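PDB 2D69: ribulose bisphosphate carboxylase from Pyrococcus horikoshii, which probably catalyses the magnesium-dependent carboxylation of ribulose 1,5-bisphosphate to two molecules of 3-phosphoglycerate, as part of an archaeal pathway of AMP degradation. Local coordinates for residues I225-P230 against V249-V254; K236-V241 against E269-A274. All blocks are in the same frame, centred on the assembly; numbering follows the deposited sequence.

How the interactions relate
Interactions 1 and 2 lie at different depths of the same alpha/beta barrel. Interaction 1 is wholly buried and largely polar along its seam: backbone bonds and one threonine hydroxyl join the loop after strand 222-224 to strand 248-252. Interaction 2 lies farther out, where helix 231-244 meets the end of helix 258-271; it has no hydrogen bond across it and rests on apolar packing, with Glu-239 and Leu-271 partly exposed. The elements follow one another in the chain: 225-230 leads into helix 231-244, and that helix into strand 248-252. Their centres are 12 Å apart, and Val-249 joins them, packing on Leu-273 and probably hydrogen-bonding through its N to O of Ala-274 at 2.9 Å.

Interaction 1: residues I225-P230 against V249-V254; sequences INITGP and VMIDIV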
loop_
_atom_site.group_PDB
_atom_site.type_symbol
_atom_site.label_atom_id
_atom_site.label_comp_id
_atom_site.label_asym_id
_atom_site.label_seq_id
_atom_site.Cartn_x
_atom_site.Cartn_y
_atom_site.Cartn_z
ATOM N N ILE A 225 17.680 13.407 22.383
ATOM C CA ILE A 225 17.038 14.374 21.513
ATOM C C ILE A 225 15.571 14.432 21.782
ATOM O O ILE A 225 14.909 13.393 21.821
ATOM C CB ILE A 225 17.380 14.022 20.037
ATOM C CG1 ILE A 225 16.815 15.102 19.093
ATOM C CG2 ILE A 225 16.870 12.633 19.630
ATOM C CD1 ILE A 225 17.524 15.124 17.787
ATOM N N ASN A 226 15.052 15.649 21.971
ATOM C CA ASN A 226 13.659 15.869 22.363
ATOM C C ASN A 226 12.664 15.740 21.196
ATOM O O ASN A 226 12.570 16.613 20.363
ATOM C CB ASN A 226 13.566 17.231 22.966
ATOM C CG ASN A 226 12.278 17.487 23.670
ATOM O OD1 ASN A 226 12.115 18.532 24.334
ATOM N ND2 ASN A 226 11.398 16.531 23.647
ATOM N N ILE A 227 11.938 14.632 21.152
ATOM C CA ILE A 227 10.934 14.333 20.104
ATOM C C ILE A 227 9.518 14.698 20.563
ATOM O O ILE A 227 8.555 14.458 19.865
ATOM C CB ILE A 227 10.944 12.860 19.724
ATOM C CG1 ILE A 227 10.505 11.961 20.866
ATOM C CG2 ILE A 227 12.406 12.373 19.298
ATOM C CD1 ILE A 227 10.083 10.551 20.376
ATOM N N THR A 228 9.409 15.252 21.746
ATOM C CA THR A 228 8.108 15.611 22.308
ATOM C C THR A 228 7.310 16.472 21.301
ATOM O O THR A 228 7.858 17.370 20.654
ATOM C CB THR A 228 8.303 16.394 23.582
ATOM O OG1 THR A 228 9.067 15.651 24.513
ATOM C CG2 THR A 228 6.989 16.674 24.288
ATOM N N GLY A 229 6.016 16.143 21.199
ATOM C CA GLY A 229 5.070 16.746 20.292
ATOM C C GLY A 229 3.727 15.969 20.291
ATOM O O GLY A 229 3.580 14.952 20.961
ATOM N N PRO A 230 2.776 16.435 19.484
ATOM C CA PRO A 230 1.604 15.632 19.094
ATOM C C PRO A 230 2.111 14.270 18.637
ATOM O O PRO A 230 3.157 14.228 17.994
ATOM C CB PRO A 230 1.037 16.396 17.902
ATOM C CG PRO A 230 1.514 17.797 18.079
ATOM C CD PRO A 230 2.771 17.770 18.860
ATOM N N VAL A 249 15.745 8.509 22.316
ATOM C CA VAL A 249 14.882 9.679 22.231
ATOM C C VAL A 249 14.498 10.079 23.630
ATOM O O VAL A 249 14.389 9.231 24.533
ATOM C CB VAL A 249 13.628 9.403 21.353
ATOM C CG1 VAL A 249 14.057 9.030 19.978
ATOM C CG2 VAL A 249 12.772 8.254 21.902
ATOM N N MET A 250 14.220 11.377 23.791
ATOM C CA MET A 250 13.776 11.953 25.012
ATOM C C MET A 250 12.313 12.348 24.827
ATOM O O MET A 250 11.927 12.911 23.794
ATOM C CB MET A 250 14.600 13.196 25.338
ATOM C CG MET A 250 13.879 14.195 26.318
ATOM S SD MET A 250 15.051 15.508 26.766
ATOM C CE MET A 250 13.925 16.744 27.058
ATOM N N ILE A 251 11.509 12.022 25.804
ATOM C CA ILE A 251 10.107 12.387 25.780
ATOM C C ILE A 251 9.788 13.059 27.112
ATOM O O ILE A 251 10.145 12.541 28.152
ATOM C CB ILE A 251 9.226 11.147 25.572
ATOM C CG1 ILE A 251 9.553 10.431 24.244
ATOM C CG2 ILE A 251 7.758 11.523 25.553
ATOM C CD1 ILE A 251 8.782 9.127 24.026
ATOM N N ASP A 252 9.119 14.196 27.056
ATOM C CA ASP A 252 8.525 14.861 28.189
ATOM C C ASP A 252 7.224 14.083 28.530
ATOM O O ASP A 252 6.172 14.360 27.972
ATOM C CB ASP A 252 8.140 16.343 27.911
ATOM C CG ASP A 252 9.320 17.264 27.536
ATOM O OD1 ASP A 252 10.512 16.875 27.743
ATOM O OD2 ASP A 252 9.132 18.432 27.021
ATOM N N ILE A 253 7.298 13.086 29.402
ATOM C CA ILE A 253 6.222 12.114 29.473
ATOM C C ILE A 253 5.008 12.601 30.199
ATOM O O ILE A 253 3.953 12.084 29.957
ATOM C CB ILE A 253 6.652 10.747 30.066
ATOM C CG1 ILE A 253 6.995 10.846 31.563
ATOM C CG2 ILE A 253 7.807 10.157 29.288
ATOM C CD1 ILE A 253 7.208 9.542 32.181
ATOM N N VAL A 254 5.165 13.543 31.104
ATOM C CA VAL A 254 4.004 14.070 31.825
ATOM C C VAL A 254 3.207 15.042 30.954
ATOM O O VAL A 254 1.986 14.971 30.897
ATOM C CB VAL A 254 4.387 14.719 33.186
ATOM C CG1 VAL A 254 3.090 15.262 33.959
ATOM C CG2 VAL A 254 5.083 13.718 34.026
#
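Ile-225 and Ile-227 bond Met-250 through the backbone: Met-250 N donates to Ile-225 O at 2.9 Å, and Ile-227 N reaches Met-250 O at 3.2 Å. Together they form a single beta bridge centred on Asn-226 and Met-250.

Side-chain bonding takes over as the loop turns off. Thr-228 OG1, set anti to its own carbonyl carbon (chi1 -57°), accepts a hydrogen bond from Asp-252 N at 2.9 Å, nearly straight at 170°, while Thr-228 CG2 lies 3.8 Å from Asp-252 CB. A valine in its place would have no hydroxyl, and the buried N-H of Asp-252 would probably be left without its acceptor.

Apolar packing comes from Ile-227, which reaches two strand residues: its CG2 meets Val-249 CG1 at 3.8 Å, and its CG1 meets Ile-251 CG1 at the same distance.

The side chain of Asp-252 comes within about 3 Å, nearest atoms, of those of Glu-189, a predicted magnesium ligand, and His-278, a predicted proton acceptor. The loop after strand 222-224 thus bridges to strand 248-252, next to it round the TIM barrel, near the carboxy-terminal strand ends, where the active site of this family lies.

Interaction 2: residues K236-V241 against E269-A274; sequences KRAEMV and EDLGLA
Leu-271 and Leu-273 share one conformation, CG anti to the carbonyl carbon (chi1 -60° and -64°) and the chain extended to one methyl, and both thereby send branched ends against helix 231-244. The CD1 methyl of Leu-271 settles on the backbone of that helix, 3.8 Å from Glu-239 CA and 3.9 Å from Ala-238 C. Glu-239 adds the aliphatic base of its side chain: CG passes 4.0 Å from the same CD1, the two chains crossing at a slant.

Leu-273 works one level deeper. Its CD1 lies against Ala-238 CB at 3.8 Å and also touches the carbonyl oxygen of Ala-238, whose small side chain lets the leucine come close to the helix. The other methyl, CD2, faces Val-241 CG1 at 4.2 Å, a looser meeting.

This is packing between successive outer helices of the TIM barrel, each linking one parallel strand to the next; helix 258-271 leads into strand 274-278 through Gly-272, which has positive phi as the chain leaves the helix. Strand 248-252 lies beneath the pair, and its Val-249 receives Val-241. Toward the neighbouring helix 199-217, Val-241 also touches Phe-199 and Tyr-207. Arg-237 and Glu-269 take no part in the packing and reach other subunits: Arg-237 forms a salt bridge with Glu-94 of a second subunit, and Glu-269 pairs with Arg-198 and Arg-204 of a third.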
loop_
_atom_site.group_PDB
_atom_site.type_symbol
_atom_site.label_atom_id
_atom_site.label_comp_id
_atom_site.label_asym_id
_atom_site.label_seq_id
_atom_site.Cartn_x
_atom_site.Cartn_y
_atom_site.Cartn_z
ATOM N N LYS A 236 7.133 10.362 13.873
ATOM C CA LYS A 236 7.971 10.713 12.700
ATOM C C LYS A 236 9.391 11.116 13.146
ATOM O O LYS A 236 10.377 10.786 12.515
ATOM C CB LYS A 236 7.305 11.816 11.870
ATOM C CG LYS A 236 6.055 11.351 11.025
ATOM C CD LYS A 236 5.192 12.552 10.504
ATOM C CE LYS A 236 3.820 12.133 9.820
ATOM N NZ LYS A 236 2.667 13.149 10.052
ATOM N N ARG A 237 9.491 11.809 14.281
ATOM C CA ARG A 237 10.795 12.303 14.737
ATOM C C ARG A 237 11.654 11.123 15.264
ATOM O O ARG A 237 12.848 11.026 14.969
ATOM C CB ARG A 237 10.610 13.414 15.767
ATOM C CG ARG A 237 10.209 14.751 15.136
ATOM C CD ARG A 237 9.913 15.909 16.139
ATOM N NE ARG A 237 9.430 17.015 15.340
ATOM C CZ ARG A 237 8.904 18.166 15.761
ATOM N NH1 ARG A 237 8.443 19.009 14.844
ATOM N NH2 ARG A 237 8.777 18.449 17.039
ATOM N N ALA A 238 11.013 10.190 15.975
ATOM C CA ALA A 238 11.680 8.930 16.396
ATOM C C ALA A 238 12.204 8.187 15.197
ATOM O O ALA A 238 13.382 7.761 15.172
ATOM C CB ALA A 238 10.736 8.056 17.263
ATOM N N GLU A 239 11.410 8.112 14.127
ATOM C CA GLU A 239 11.903 7.416 12.911
ATOM C C GLU A 239 13.107 8.118 12.302
ATOM O O GLU A 239 14.111 7.475 11.828
ATOM C CB GLU A 239 10.763 7.322 11.849
ATOM C CG GLU A 239 9.604 6.411 12.251
ATOM C CD GLU A 239 8.411 6.432 11.277
ATOM O OE1 GLU A 239 8.256 7.403 10.521
ATOM O OE2 GLU A 239 7.620 5.480 11.269
ATOM N N MET A 240 13.092 9.437 12.312
ATOM C CA MET A 240 14.256 10.206 11.812
ATOM C C MET A 240 15.525 9.986 12.637
ATOM O O MET A 240 16.622 9.832 12.086
ATOM C CB MET A 240 13.974 11.693 11.719
ATOM C CG MET A 240 12.899 12.105 10.710
ATOM S SD MET A 240 12.455 13.816 11.233
ATOM C CE MET A 240 10.856 14.095 10.340
ATOM N N VAL A 241 15.357 9.883 13.953
ATOM C CA VAL A 241 16.492 9.647 14.842
ATOM C C VAL A 241 17.100 8.273 14.516
ATOM O O VAL A 241 18.299 8.174 14.212
ATOM C CB VAL A 241 16.040 9.811 16.357
ATOM C CG1 VAL A 241 17.198 9.344 17.320
ATOM C CG2 VAL A 241 15.700 11.251 16.641
ATOM N N GLU A 269 10.157 0.093 20.311
ATOM C CA GLU A 269 10.403 -1.356 20.199
ATOM C C GLU A 269 10.754 -1.705 18.782
ATOM O O GLU A 269 11.566 -2.583 18.535
ATOM C CB GLU A 269 9.147 -2.166 20.628
ATOM C CG GLU A 269 9.312 -3.696 20.584
ATOM C CD GLU A 269 10.321 -4.220 21.603
ATOM O OE1 GLU A 269 10.677 -3.489 22.544
ATOM O OE2 GLU A 269 10.773 -5.362 21.466
ATOM N N ASP A 270 10.113 -1.058 17.823
ATOM C CA ASP A 270 10.416 -1.369 16.431
ATOM C C ASP A 270 11.708 -0.743 15.922
ATOM O O ASP A 270 12.295 -1.246 14.991
ATOM C CB ASP A 270 9.258 -0.953 15.515
ATOM C CG ASP A 270 8.069 -1.878 15.625
ATOM O OD1 ASP A 270 8.249 -3.038 16.092
ATOM O OD2 ASP A 270 6.936 -1.492 15.259
ATOM N N LEU A 271 12.128 0.362 16.514
ATOM C CA LEU A 271 13.253 1.124 15.982
ATOM C C LEU A 271 14.555 0.976 16.771
ATOM O O LEU A 271 15.541 1.572 16.415
ATOM C CB LEU A 271 12.871 2.596 15.914
ATOM C CG LEU A 271 11.669 2.995 15.058
ATOM C CD1 LEU A 271 11.365 4.421 15.245
ATOM C CD2 LEU A 271 11.954 2.732 13.577
ATOM N N GLY A 272 14.564 0.195 17.842
ATOM C CA GLY A 272 15.751 0.081 18.686
ATOM C C GLY A 272 16.182 1.316 19.480
ATOM O O GLY A 272 17.367 1.594 19.620
ATOM N N LEU A 273 15.209 2.083 19.972
ATOM C CA LEU A 273 15.485 3.314 20.669
ATOM C C LEU A 273 15.230 3.172 22.185
ATOM O O LEU A 273 14.145 2.716 22.576
ATOM C CB LEU A 273 14.539 4.389 20.101
ATOM C CG LEU A 273 14.717 4.754 18.621
ATOM C CD1 LEU A 273 13.592 5.656 18.159
ATOM C CD2 LEU A 273 16.061 5.461 18.408
ATOM N N ALA A 274 16.205 3.590 23.011
ATOM C CA ALA A 274 15.979 3.791 24.456
ATOM C C ALA A 274 15.220 5.100 24.665
ATOM O O ALA A 274 15.399 6.042 23.896
ATOM C CB ALA A 274 17.245 3.829 25.167
#